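Local structure of OXA-46 oxacillinase (Pseudomonas aeruginosa, 3IF6) at residues 41-46 with 62-67; 48-53 with 224-229; 136-141 with 152-157. The protein probably hydrolyses beta-lactam antibiotics to substituted beta-amino acids, as a serine beta-lactamase of class D from Pseudomonas aeruginosa. All blocks are in the same frame, centred on the assembly; numbering follows the deposited sequence.

Contact 1 (41-46 with 62-67); sequences EGAIVI and ERAAKR. With EDO (1,2-ethanediol), chain L.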
ATOM      1  N   GLU B  41     -19.191 -24.079   5.257  1.00 45.87           N
ATOM      2  CA  GLU B  41     -19.293 -23.966   6.699  1.00 45.35           C
ATOM      3  C   GLU B  41     -18.130 -23.100   7.192  1.00 44.67           C
ATOM      4  O   GLU B  41     -16.977 -23.317   6.801  1.00 44.43           O
ATOM      5  CB  GLU B  41     -19.172 -25.339   7.354  1.00 45.42           C
ATOM      6  CG  GLU B  41     -20.137 -26.394   6.844  1.00 47.21           C
ATOM      7  CD  GLU B  41     -21.352 -26.578   7.739  1.00 48.18           C
ATOM      8  OE1 GLU B  41     -21.283 -26.213   8.944  1.00 49.93           O
ATOM      9  OE2 GLU B  41     -22.375 -27.087   7.230  1.00 45.45           O
ATOM     10  N   GLY B  42     -18.439 -22.121   8.032  1.00 43.21           N
ATOM     11  CA  GLY B  42     -17.423 -21.461   8.816  1.00 42.62           C
ATOM     12  C   GLY B  42     -17.879 -20.242   9.591  1.00 42.24           C
ATOM     13  O   GLY B  42     -19.005 -20.187  10.077  1.00 41.84           O
ATOM     14  N   ALA B  43     -16.985 -19.258   9.696  1.00 41.87           N
ATOM     15  CA  ALA B  43     -17.191 -18.120  10.577  1.00 41.94           C
ATOM     16  C   ALA B  43     -16.517 -16.863  10.051  1.00 42.40           C
ATOM     17  O   ALA B  43     -15.460 -16.916   9.436  1.00 41.95           O
ATOM     18  CB  ALA B  43     -16.689 -18.434  12.001  1.00 41.27           C
ATOM     19  N   ILE B  44     -17.142 -15.727  10.327  1.00 43.08           N
ATOM     20  CA  ILE B  44     -16.528 -14.439  10.080  1.00 43.16           C
ATOM     21  C   ILE B  44     -16.681 -13.534  11.317  1.00 43.31           C
ATOM     22  O   ILE B  44     -17.714 -13.555  11.969  1.00 43.23           O
ATOM     23  CB  ILE B  44     -17.121 -13.772   8.807  1.00 43.52           C
ATOM     24  CG1 ILE B  44     -16.252 -12.572   8.353  1.00 42.82           C
ATOM     25  CG2 ILE B  44     -18.581 -13.404   9.025  1.00 42.64           C
ATOM     26  CD1 ILE B  44     -16.455 -12.175   6.901  1.00 41.50           C
ATOM     27  N   VAL B  45     -15.625 -12.792  11.648  1.00 43.12           N
ATOM     28  CA  VAL B  45     -15.728 -11.621  12.492  1.00 42.71           C
ATOM     29  C   VAL B  45     -15.450 -10.403  11.628  1.00 43.76           C
ATOM     30  O   VAL B  45     -14.370 -10.284  11.023  1.00 44.29           O
ATOM     31  CB  VAL B  45     -14.698 -11.633  13.615  1.00 42.44           C
ATOM     32  CG1 VAL B  45     -14.834 -10.379  14.444  1.00 41.93           C
ATOM     33  CG2 VAL B  45     -14.837 -12.853  14.487  1.00 41.79           C
ATOM     34  N   ILE B  46     -16.397  -9.481  11.538  1.00 44.73           N
ATOM     35  CA  ILE B  46     -16.018  -8.164  11.030  1.00 45.78           C
ATOM     36  C   ILE B  46     -16.175  -6.962  11.978  1.00 46.17           C
ATOM     37  O   ILE B  46     -17.290  -6.625  12.404  1.00 46.21           O
ATOM     38  CB  ILE B  46     -16.437  -7.864   9.558  1.00 46.04           C
ATOM     39  CG1 ILE B  46     -16.841  -6.397   9.398  1.00 45.67           C
ATOM     40  CG2 ILE B  46     -17.415  -8.891   9.003  1.00 46.36           C
ATOM     41  CD1 ILE B  46     -18.244  -6.141   9.638  1.00 50.98           C
ATOM     42  N   GLU B  62     -19.104 -19.235  18.379  1.00 56.16           N
ATOM     43  CA  GLU B  62     -18.363 -20.352  18.963  1.00 55.57           C
ATOM     44  C   GLU B  62     -17.149 -20.649  18.109  1.00 54.12           C
ATOM     45  O   GLU B  62     -16.070 -20.922  18.634  1.00 53.83           O
ATOM     46  CB  GLU B  62     -19.246 -21.611  19.071  1.00 56.14           C
ATOM     47  CG  GLU B  62     -20.444 -21.513  20.046  1.00 59.37           C
ATOM     48  CD  GLU B  62     -21.474 -20.436  19.656  1.00 62.49           C
ATOM     49  OE1 GLU B  62     -21.714 -19.517  20.486  1.00 63.19           O
ATOM     50  OE2 GLU B  62     -22.030 -20.506  18.529  1.00 62.87           O
ATOM     51  N   ARG B  63     -17.358 -20.614  16.794  1.00 52.58           N
ATOM     52  CA  ARG B  63     -16.326 -20.936  15.811  1.00 51.67           C
ATOM     53  C   ARG B  63     -15.361 -19.765  15.678  1.00 50.46           C
ATOM     54  O   ARG B  63     -14.155 -19.959  15.721  1.00 50.37           O
ATOM     55  CB  ARG B  63     -16.941 -21.273  14.450  1.00 51.42           C
ATOM     56  CG  ARG B  63     -16.031 -22.172  13.647  1.00 52.34           C
ATOM     57  CD  ARG B  63     -16.291 -22.094  12.153  1.00 51.91           C
ATOM     58  NE  ARG B  63     -15.082 -22.415  11.410  1.00 49.67           N
ATOM     59  CZ  ARG B  63     -14.894 -23.509  10.685  1.00 49.20           C
ATOM     60  NH1 ARG B  63     -15.858 -24.414  10.579  1.00 49.42           N
ATOM     61  NH2 ARG B  63     -13.741 -23.691  10.055  1.00 47.49           N
ATOM     62  N   ALA B  64     -15.901 -18.567  15.709  1.00 49.34           N
ATOM     63  CA  ALA B  64     -15.135 -17.355  15.684  1.00 47.99           C
ATOM     64  C   ALA B  64     -14.185 -17.355  16.864  1.00 47.07           C
ATOM     65  O   ALA B  64     -13.117 -16.842  16.767  1.00 46.60           O
ATOM     66  CB  ALA B  64     -16.035 -16.201  15.746  1.00 48.08           C
ATOM     67  N   ALA B  65     -14.593 -17.908  17.989  1.00 46.11           N
ATOM     68  CA  ALA B  65     -13.723 -18.084  19.132  1.00 44.97           C
ATOM     69  C   ALA B  65     -12.789 -19.269  19.088  1.00 44.61           C
ATOM     70  O   ALA B  65     -11.907 -19.359  19.891  1.00 44.55           O
ATOM     71  CB  ALA B  65     -14.516 -18.142  20.369  1.00 45.11           C
ATOM     72  N   LYS B  66     -12.985 -20.194  18.168  1.00 44.23           N
ATOM     73  CA  LYS B  66     -12.093 -21.357  18.107  1.00 44.06           C
ATOM     74  C   LYS B  66     -10.781 -21.121  17.314  1.00 43.63           C
ATOM     75  O   LYS B  66     -10.755 -20.449  16.288  1.00 43.40           O
ATOM     76  CB  LYS B  66     -12.780 -22.655  17.642  1.00 43.36           C
ATOM     77  CG  LYS B  66     -11.761 -23.832  17.765  1.00 45.12           C
ATOM     78  CD  LYS B  66     -12.260 -25.222  17.481  1.00 45.01           C
ATOM     79  CE  LYS B  66     -12.863 -25.336  16.115  1.00 47.41           C
ATOM     80  NZ  LYS B  66     -12.871 -26.784  15.749  1.00 49.07           N
ATOM     81  N   ARG B  67      -9.719 -21.733  17.808  1.00 43.07           N
ATOM     82  CA  ARG B  67      -8.396 -21.586  17.273  1.00 43.05           C
ATOM     83  C   ARG B  67      -8.055 -22.599  16.181  1.00 42.42           C
ATOM     84  O   ARG B  67      -8.175 -23.819  16.357  1.00 41.98           O
ATOM     85  CB  ARG B  67      -7.371 -21.694  18.399  1.00 42.89           C
ATOM     86  CG  ARG B  67      -7.395 -20.523  19.354  1.00 43.16           C
ATOM     87  CD  ARG B  67      -6.080 -20.479  20.091  1.00 40.84           C
ATOM     88  NE  ARG B  67      -6.078 -19.428  21.076  1.00 43.59           N
ATOM     89  CZ  ARG B  67      -5.863 -19.602  22.383  1.00 46.66           C
ATOM     90  NH1 ARG B  67      -5.613 -20.811  22.899  1.00 47.10           N
ATOM     91  NH2 ARG B  67      -5.881 -18.546  23.187  1.00 45.65           N
TER
HETATM   92  C1  EDO L 272      -9.519 -19.021  21.831  1.00 69.36           C
HETATM   93  O1  EDO L 272      -9.710 -17.623  22.063  1.00 67.02           O
HETATM   94  C2  EDO L 272     -10.121 -19.858  22.961  1.00 71.43           C
HETATM   95  O2  EDO L 272     -11.071 -20.800  22.429  1.00 73.75           O

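Contact 2 (48-53 with 224-229); sequences DERQAK and IEWPTG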
ATOM      1  N   ASP B  48     -16.149  -3.317  12.079  1.00 46.99           N
ATOM      2  CA  ASP B  48     -16.333  -2.112  11.300  1.00 47.63           C
ATOM      3  C   ASP B  48     -16.167  -0.865  12.150  1.00 48.67           C
ATOM      4  O   ASP B  48     -16.888  -0.635  13.080  1.00 49.18           O
ATOM      5  CB  ASP B  48     -17.695  -2.118  10.635  1.00 47.03           C
ATOM      6  CG  ASP B  48     -17.969  -0.870   9.950  1.00 47.27           C
ATOM      7  OD1 ASP B  48     -17.260   0.075  10.247  1.00 48.98           O
ATOM      8  OD2 ASP B  48     -18.853  -0.812   9.115  1.00 47.14           O
ATOM      9  N   GLU B  49     -15.153  -0.081  11.840  1.00 49.40           N
ATOM     10  CA  GLU B  49     -14.800   1.067  12.645  1.00 49.43           C
ATOM     11  C   GLU B  49     -14.868   2.472  12.042  1.00 50.32           C
ATOM     12  O   GLU B  49     -14.341   3.406  12.611  1.00 50.07           O
ATOM     13  CB  GLU B  49     -13.503   0.789  13.391  1.00 49.00           C
ATOM     14  CG  GLU B  49     -13.617  -0.432  14.234  1.00 48.22           C
ATOM     15  CD  GLU B  49     -12.339  -0.834  14.903  1.00 50.58           C
ATOM     16  OE1 GLU B  49     -11.333  -0.137  14.778  1.00 49.23           O
ATOM     17  OE2 GLU B  49     -12.345  -1.860  15.586  1.00 51.15           O
ATOM     18  N   ARG B  50     -15.504   2.614  10.893  1.00 51.50           N
ATOM     19  CA  ARG B  50     -15.616   3.908  10.247  1.00 52.97           C
ATOM     20  C   ARG B  50     -16.404   4.953  11.039  1.00 54.80           C
ATOM     21  O   ARG B  50     -15.993   6.086  11.200  1.00 55.01           O
ATOM     22  CB  ARG B  50     -16.251   3.733   8.889  1.00 52.63           C
ATOM     23  CG  ARG B  50     -15.612   2.725   8.026  1.00 50.74           C
ATOM     24  CD  ARG B  50     -16.464   2.448   6.836  1.00 47.39           C
ATOM     25  NE  ARG B  50     -17.314   1.303   7.056  1.00 42.20           N
ATOM     26  CZ  ARG B  50     -18.200   0.841   6.204  1.00 38.86           C
ATOM     27  NH1 ARG B  50     -18.390   1.396   5.039  1.00 35.98           N
ATOM     28  NH2 ARG B  50     -18.890  -0.192   6.538  1.00 37.41           N
ATOM     29  N   GLN B  51     -17.530   4.545  11.572  1.00 57.09           N
ATOM     30  CA  GLN B  51     -18.332   5.413  12.457  1.00 59.31           C
ATOM     31  C   GLN B  51     -17.688   5.592  13.860  1.00 60.22           C
ATOM     32  O   GLN B  51     -16.865   4.768  14.307  1.00 60.66           O
ATOM     33  CB  GLN B  51     -19.779   4.875  12.558  1.00 59.22           C
ATOM     34  CG  GLN B  51     -20.403   4.445  11.195  1.00 60.39           C
ATOM     35  CD  GLN B  51     -19.946   3.039  10.697  1.00 62.29           C
ATOM     36  OE1 GLN B  51     -19.258   2.288  11.413  1.00 63.68           O
ATOM     37  NE2 GLN B  51     -20.348   2.684   9.472  1.00 61.28           N
ATOM     38  N   ALA B  52     -18.056   6.680  14.540  1.00 61.50           N
ATOM     39  CA  ALA B  52     -17.582   6.975  15.913  1.00 62.33           C
ATOM     40  C   ALA B  52     -17.723   5.770  16.863  1.00 62.68           C
ATOM     41  O   ALA B  52     -16.833   5.492  17.685  1.00 62.82           O
ATOM     42  CB  ALA B  52     -18.304   8.217  16.480  1.00 62.09           C
ATOM     43  N   LYS B  53     -18.841   5.052  16.749  1.00 63.20           N
ATOM     44  CA  LYS B  53     -18.969   3.766  17.437  1.00 63.07           C
ATOM     45  C   LYS B  53     -18.584   2.550  16.556  1.00 62.74           C
ATOM     46  O   LYS B  53     -19.043   2.380  15.403  1.00 62.30           O
ATOM     47  CB  LYS B  53     -20.335   3.613  18.134  1.00 63.08           C
ATOM     48  CG  LYS B  53     -20.298   3.953  19.644  1.00 64.31           C
ATOM     49  CD  LYS B  53     -19.974   5.451  19.940  1.00 65.63           C
ATOM     50  CE  LYS B  53     -21.175   6.395  19.634  1.00 65.51           C
ATOM     51  NZ  LYS B  53     -20.762   7.794  19.257  1.00 64.32           N
ATOM     52  N   ILE B 224     -10.159  -3.450   4.859  1.00 36.61           N
ATOM     53  CA  ILE B 224     -10.336  -2.445   3.838  1.00 36.96           C
ATOM     54  C   ILE B 224     -10.467  -1.043   4.504  1.00 37.08           C
ATOM     55  O   ILE B 224     -11.333  -0.831   5.353  1.00 38.08           O
ATOM     56  CB  ILE B 224     -11.540  -2.808   2.908  1.00 37.17           C
ATOM     57  CG1 ILE B 224     -11.627  -1.815   1.746  1.00 37.11           C
ATOM     58  CG2 ILE B 224     -12.859  -2.908   3.703  1.00 38.26           C
ATOM     59  CD1 ILE B 224     -12.302  -2.334   0.571  1.00 33.63           C
ATOM     60  N   GLU B 225      -9.552  -0.129   4.169  1.00 36.84           N
ATOM     61  CA  GLU B 225      -9.591   1.269   4.623  1.00 36.06           C
ATOM     62  C   GLU B 225     -10.387   2.175   3.669  1.00 35.83           C
ATOM     63  O   GLU B 225     -10.258   2.081   2.454  1.00 35.64           O
ATOM     64  CB  GLU B 225      -8.191   1.861   4.767  1.00 35.75           C
ATOM     65  CG  GLU B 225      -7.080   0.889   5.087  1.00 35.86           C
ATOM     66  CD  GLU B 225      -5.748   1.580   5.242  1.00 35.74           C
ATOM     67  OE1 GLU B 225      -5.558   2.665   4.655  1.00 39.28           O
ATOM     68  OE2 GLU B 225      -4.884   1.049   5.958  1.00 34.06           O
ATOM     69  N   TRP B 226     -11.200   3.049   4.256  1.00 35.72           N
ATOM     70  CA  TRP B 226     -11.935   4.091   3.550  1.00 35.58           C
ATOM     71  C   TRP B 226     -11.600   5.398   4.267  1.00 35.81           C
ATOM     72  O   TRP B 226     -10.938   5.358   5.309  1.00 36.23           O
ATOM     73  CB  TRP B 226     -13.448   3.838   3.574  1.00 34.96           C
ATOM     74  CG  TRP B 226     -13.916   2.603   2.918  1.00 33.42           C
ATOM     75  CD1 TRP B 226     -14.051   1.383   3.496  1.00 32.83           C
ATOM     76  CD2 TRP B 226     -14.359   2.458   1.566  1.00 32.85           C
ATOM     77  NE1 TRP B 226     -14.539   0.479   2.588  1.00 31.95           N
ATOM     78  CE2 TRP B 226     -14.743   1.115   1.394  1.00 33.03           C
ATOM     79  CE3 TRP B 226     -14.471   3.332   0.482  1.00 33.80           C
ATOM     80  CZ2 TRP B 226     -15.221   0.612   0.163  1.00 33.79           C
ATOM     81  CZ3 TRP B 226     -14.936   2.837  -0.734  1.00 32.98           C
ATOM     82  CH2 TRP B 226     -15.303   1.489  -0.883  1.00 33.30           C
ATOM     83  N   PRO B 227     -12.051   6.557   3.726  1.00 36.22           N
ATOM     84  CA  PRO B 227     -11.735   7.886   4.304  1.00 36.77           C
ATOM     85  C   PRO B 227     -12.099   8.033   5.803  1.00 37.82           C
ATOM     86  O   PRO B 227     -11.412   8.718   6.540  1.00 37.69           O
ATOM     87  CB  PRO B 227     -12.586   8.834   3.453  1.00 36.70           C
ATOM     88  CG  PRO B 227     -12.809   8.108   2.153  1.00 35.28           C
ATOM     89  CD  PRO B 227     -12.930   6.676   2.539  1.00 35.84           C
ATOM     90  N   THR B 228     -13.155   7.338   6.231  1.00 39.36           N
ATOM     91  CA  THR B 228     -13.720   7.399   7.595  1.00 40.15           C
ATOM     92  C   THR B 228     -13.106   6.411   8.604  1.00 40.52           C
ATOM     93  O   THR B 228     -13.134   6.643   9.828  1.00 40.48           O
ATOM     94  CB  THR B 228     -15.233   7.193   7.525  1.00 40.02           C
ATOM     95  OG1 THR B 228     -15.536   6.309   6.440  1.00 41.86           O
ATOM     96  CG2 THR B 228     -15.902   8.512   7.199  1.00 41.41           C
ATOM     97  N   GLY B 229     -12.525   5.329   8.097  1.00 40.24           N
ATOM     98  CA  GLY B 229     -11.859   4.358   8.950  1.00 40.10           C
ATOM     99  C   GLY B 229     -11.822   2.941   8.383  1.00 40.31           C
ATOM    100  O   GLY B 229     -12.311   2.679   7.264  1.00 39.73           O
TER

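Contact 3 (136-141 with 152-157); sequences KARRYL and STIKGD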
ATOM      1  N   LYS B 136      13.917 -16.683  20.236  1.00 52.19           N
ATOM      2  CA  LYS B 136      13.399 -15.361  19.863  1.00 51.66           C
ATOM      3  C   LYS B 136      11.973 -15.471  19.368  1.00 50.84           C
ATOM      4  O   LYS B 136      11.151 -14.616  19.676  1.00 51.03           O
ATOM      5  CB  LYS B 136      14.265 -14.680  18.816  1.00 51.92           C
ATOM      6  CG  LYS B 136      14.620 -13.250  19.192  1.00 53.63           C
ATOM      7  CD  LYS B 136      15.580 -12.605  18.213  1.00 53.57           C
ATOM      8  CE  LYS B 136      16.816 -13.440  17.994  1.00 55.70           C
ATOM      9  NZ  LYS B 136      17.625 -12.893  16.851  1.00 57.63           N
ATOM     10  N   ALA B 137      11.678 -16.547  18.641  1.00 50.18           N
ATOM     11  CA  ALA B 137      10.336 -16.786  18.103  1.00 49.84           C
ATOM     12  C   ALA B 137       9.300 -16.931  19.217  1.00 49.88           C
ATOM     13  O   ALA B 137       8.218 -16.338  19.149  1.00 49.67           O
ATOM     14  CB  ALA B 137      10.334 -18.011  17.183  1.00 49.12           C
ATOM     15  N   ARG B 138       9.652 -17.712  20.244  1.00 50.01           N
ATOM     16  CA  ARG B 138       8.826 -17.888  21.437  1.00 50.11           C
ATOM     17  C   ARG B 138       8.607 -16.562  22.146  1.00 49.62           C
ATOM     18  O   ARG B 138       7.506 -16.263  22.586  1.00 50.01           O
ATOM     19  CB  ARG B 138       9.476 -18.907  22.381  1.00 49.92           C
ATOM     20  CG  ARG B 138       9.525 -20.332  21.836  1.00 50.32           C
ATOM     21  CD  ARG B 138       9.923 -21.348  22.929  1.00 51.50           C
ATOM     22  NE  ARG B 138       9.832 -22.750  22.496  1.00 51.13           N
ATOM     23  CZ  ARG B 138       8.706 -23.460  22.482  1.00 49.90           C
ATOM     24  NH1 ARG B 138       7.562 -22.914  22.874  1.00 47.85           N
ATOM     25  NH2 ARG B 138       8.723 -24.723  22.064  1.00 50.86           N
ATOM     26  N   ARG B 139       9.671 -15.770  22.231  1.00 49.90           N
ATOM     27  CA  ARG B 139       9.667 -14.459  22.883  1.00 50.53           C
ATOM     28  C   ARG B 139       8.744 -13.479  22.151  1.00 49.16           C
ATOM     29  O   ARG B 139       7.918 -12.803  22.773  1.00 49.04           O
ATOM     30  CB  ARG B 139      11.111 -13.917  22.983  1.00 50.46           C
ATOM     31  CG  ARG B 139      11.360 -12.857  24.071  1.00 52.41           C
ATOM     32  CD  ARG B 139      12.580 -11.940  23.732  1.00 53.50           C
ATOM     33  NE  ARG B 139      12.267 -11.002  22.631  1.00 59.16           N
ATOM     34  CZ  ARG B 139      13.093 -10.069  22.140  1.00 59.41           C
ATOM     35  NH1 ARG B 139      14.319  -9.916  22.629  1.00 59.70           N
ATOM     36  NH2 ARG B 139      12.690  -9.293  21.143  1.00 58.27           N
ATOM     37  N   TYR B 140       8.883 -13.437  20.828  1.00 48.33           N
ATOM     38  CA  TYR B 140       8.018 -12.656  19.939  1.00 47.74           C
ATOM     39  C   TYR B 140       6.520 -12.968  20.023  1.00 48.48           C
ATOM     40  O   TYR B 140       5.701 -12.063  20.034  1.00 49.24           O
ATOM     41  CB  TYR B 140       8.437 -12.879  18.493  1.00 47.45           C
ATOM     42  CG  TYR B 140       9.693 -12.175  18.023  1.00 45.43           C
ATOM     43  CD1 TYR B 140       9.917 -10.818  18.294  1.00 44.85           C
ATOM     44  CD2 TYR B 140      10.619 -12.859  17.243  1.00 43.29           C
ATOM     45  CE1 TYR B 140      11.069 -10.174  17.825  1.00 44.72           C
ATOM     46  CE2 TYR B 140      11.754 -12.246  16.777  1.00 44.55           C
ATOM     47  CZ  TYR B 140      11.980 -10.910  17.067  1.00 45.50           C
ATOM     48  OH  TYR B 140      13.116 -10.335  16.583  1.00 46.20           O
ATOM     49  N   LEU B 141       6.153 -14.246  20.027  1.00 49.43           N
ATOM     50  CA  LEU B 141       4.751 -14.655  20.107  1.00 49.81           C
ATOM     51  C   LEU B 141       4.120 -14.256  21.436  1.00 51.27           C
ATOM     52  O   LEU B 141       2.909 -13.971  21.517  1.00 50.97           O
ATOM     53  CB  LEU B 141       4.656 -16.155  19.937  1.00 49.15           C
ATOM     54  CG  LEU B 141       4.924 -16.685  18.529  1.00 48.69           C
ATOM     55  CD1 LEU B 141       5.316 -18.194  18.574  1.00 47.48           C
ATOM     56  CD2 LEU B 141       3.735 -16.413  17.610  1.00 44.26           C
ATOM     57  N   SER B 152       3.718 -26.583  21.832  1.00 65.83           N
ATOM     58  CA  SER B 152       4.486 -27.593  22.461  1.00 65.05           C
ATOM     59  C   SER B 152       5.830 -27.679  21.721  1.00 64.29           C
ATOM     60  O   SER B 152       6.867 -27.792  22.346  1.00 64.53           O
ATOM     61  CB  SER B 152       3.718 -28.899  22.423  1.00 64.97           C
ATOM     62  OG  SER B 152       4.559 -29.962  22.067  1.00 65.64           O
ATOM     63  N   THR B 153       5.854 -27.584  20.411  1.00 63.11           N
ATOM     64  CA  THR B 153       7.147 -27.558  19.756  1.00 62.11           C
ATOM     65  C   THR B 153       7.236 -26.467  18.703  1.00 60.92           C
ATOM     66  O   THR B 153       6.245 -25.906  18.338  1.00 60.91           O
ATOM     67  CB  THR B 153       7.688 -28.963  19.368  1.00 62.29           C
ATOM     68  OG1 THR B 153       8.903 -28.850  18.632  1.00 62.56           O
ATOM     69  CG2 THR B 153       6.707 -29.741  18.588  1.00 63.28           C
ATOM     70  N   ILE B 154       8.440 -26.111  18.292  1.00 59.37           N
ATOM     71  CA  ILE B 154       8.638 -24.976  17.378  1.00 57.89           C
ATOM     72  C   ILE B 154       9.836 -25.152  16.452  1.00 56.70           C
ATOM     73  O   ILE B 154      10.203 -24.219  15.729  1.00 56.24           O
ATOM     74  CB  ILE B 154       8.732 -23.638  18.153  1.00 58.06           C
ATOM     75  CG1 ILE B 154       7.462 -22.824  17.946  1.00 57.77           C
ATOM     76  CG2 ILE B 154       9.953 -22.827  17.745  1.00 58.32           C
ATOM     77  CD1 ILE B 154       7.497 -21.466  18.604  1.00 58.36           C
ATOM     78  N   LYS B 155      10.428 -26.351  16.475  1.00 54.96           N
ATOM     79  CA  LYS B 155      11.580 -26.679  15.625  1.00 53.57           C
ATOM     80  C   LYS B 155      11.172 -26.811  14.155  1.00 51.50           C
ATOM     81  O   LYS B 155      12.019 -26.643  13.269  1.00 51.49           O
ATOM     82  CB  LYS B 155      12.276 -27.975  16.079  1.00 53.77           C
ATOM     83  CG  LYS B 155      12.806 -27.957  17.498  1.00 54.67           C
ATOM     84  CD  LYS B 155      13.272 -29.350  17.932  1.00 54.97           C
ATOM     85  CE  LYS B 155      14.803 -29.449  17.997  1.00 56.15           C
ATOM     86  NZ  LYS B 155      15.348 -28.799  19.230  1.00 53.82           N
ATOM     87  N   GLY B 156       9.887 -27.109  13.914  1.00 49.13           N
ATOM     88  CA  GLY B 156       9.319 -27.195  12.554  1.00 45.95           C
ATOM     89  C   GLY B 156       8.497 -25.976  12.131  1.00 43.67           C
ATOM     90  O   GLY B 156       8.587 -24.914  12.764  1.00 43.22           O
ATOM     91  N   ASP B 157       7.702 -26.124  11.063  1.00 41.17           N
ATOM     92  CA  ASP B 157       6.872 -25.027  10.539  1.00 38.68           C
ATOM     93  C   ASP B 157       5.655 -24.814  11.459  1.00 38.15           C
ATOM     94  O   ASP B 157       4.518 -25.253  11.159  1.00 37.70           O
ATOM     95  CB  ASP B 157       6.431 -25.302   9.089  1.00 37.97           C
ATOM     96  CG  ASP B 157       7.599 -25.245   8.067  1.00 36.87           C
ATOM     97  OD1 ASP B 157       7.322 -25.170   6.837  1.00 33.39           O
ATOM     98  OD2 ASP B 157       8.787 -25.300   8.464  1.00 31.88           O
TER

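Contact 1 (41-46 with 62-67)
Ala43 and Val45 both turn their side chains from strand 42-48 onto the short helix that includes Arg63 and Ala64, and here the packing is close. Ala43 CB fits into the angle between the arginine stem and the helix backbone, 3.7 Å from Arg63 CD and 3.8 Å from Ala64 N. Two residues along, the CG2 branch of Val45 reaches Ala64 CB at 3.8 Å; this branch lies anti to the valine's own carbonyl carbon. Arg63 sends CG anti to its backbone N (chi1 -154°) and then runs out extended, which lays the chain over the backbone of Gly42. Arg63 CD comes to 3.5 Å from Gly42 C, and Gly42 CA sits over one guanidinium face, offset toward the rim. The charge itself is met by Asp238 on the neighbouring strand, in a salt bridge through NH2. Toward solvent the contact thins out. Glu41 OE1 stays 5.9 Å from Arg63 NH1, and beyond Ala64 the 62-67 chain turns away from strand 42-48. There a 1,2-ethanediol, probably from the crystallisation liquor, donates from its O2 to Ala65 O at 3.0 Å and lays C1 over a face of the Arg67 guanidinium. Val45 and Ala64 also touch His169 of helix 168-179, so the contact belongs to the helix-covered face of the central sheet in the fold shared by serine beta-lactamases and penicillin-binding transpeptidases.

Contact 2 (48-53 with 224-229)
Arg50 starts with CG anti to its own carbonyl carbon (chi1 -52°) and bends at chi3 (-95°), a course that takes its stem along Thr228 and Gly229 and turns its guanidinium back to Asp48. The stem does the touching: Arg50 CB lies 3.6 Å from Thr228 OG1, and Arg50 CG comes to 3.4 Å from Gly229 O. Gly229 has no side chain to stand in the way, and the two backbones close to 4.0 Å between Arg50 CA and Gly229 CA. Gly229 ends a two-residue beta-hairpin turn at Pro227-Thr228, joining strands 217-226 and 229-238 of the central sheet; Trp226 and Gly229 exchange both backbone bonds across it. The facing loop has its own brace, an Asx turn in which Arg50 N donates to Asp48 OD1. Arg50 NH2 adds a salt bridge to Asp48 OD2 at 2.7 Å, reaching it from above the carboxylate plane, while the bonds from NE are weak. NH1 and NH2 also donate to the carbonyls of Asp261 and Ile260, fixing the guanidinium against the C-terminal tail. No hydrogen bond joins 48-53 to 224-229: Arg50 O and Thr228 O, both acceptors, stand 3.2 Å apart, and the backbone pairing of Glu49 falls one residue further on, with Pro230.

Contact 3 (136-141 with 152-157)
Ile154 links helix 122-144 to the loop that follows it by apolar packing. Its CD1 meets Leu141 CD1 tip to tip at 3.9 Å, and the same methyl lies 4.0 Å from Arg138 CG, where the isoleucine and the arginine stem lie alongside, running opposite ways. Leu141 CG stands anti to its carbonyl carbon (chi1 -72°), and from there the side chain heads for the loop.

The second kind of contact is made by the flat end of Arg138. Its chain is extended from CG to NE, long enough to carry the guanidinium over Ile154, whose CB lies 4.0 Å above one face, toward the rim. Ser152 O comes near the guanidinium plane at its edge, yet at 3.6 Å from Arg138 NH2 the pair is not a hydrogen bond.

The firm polar bonds involve residues just outside the two segments. Arg138 NE forms a salt bridge with Glu134, one turn earlier on the helix, and NH1 donates to the carbonyl of Pro151. The group is thus held at two nitrogens, one tied to the helix and one to the loop.

Leu141 also rests on Phe74, though the contact itself lies away from Ser72, the predicted acyl-ester serine. Such packing of a long helix against the loop that follows it belongs here to the helical region of the class D beta-lactamase fold.

Contact 1 is the buried one, contact 3 is partly buried and contact 2 lies at the surface. Contacts 1 and 2 reach the same central sheet, their first segments almost adjoining in sequence, but with centres 22 Å apart one covers a sheet face and the other packs against a hairpin turn. Contact 3 belongs to the helical part, its centre 35 Å from that of contact 2 and across the chain's centre from it. An arginine works in all three, and none has a hydrogen bond between its segments: small apolar groups and an arginine stem lying on a glycine make contact 1, backbone and arginine stem contact 2, and in contact 3 an isoleucine meets a leucine and also lies under a guanidinium.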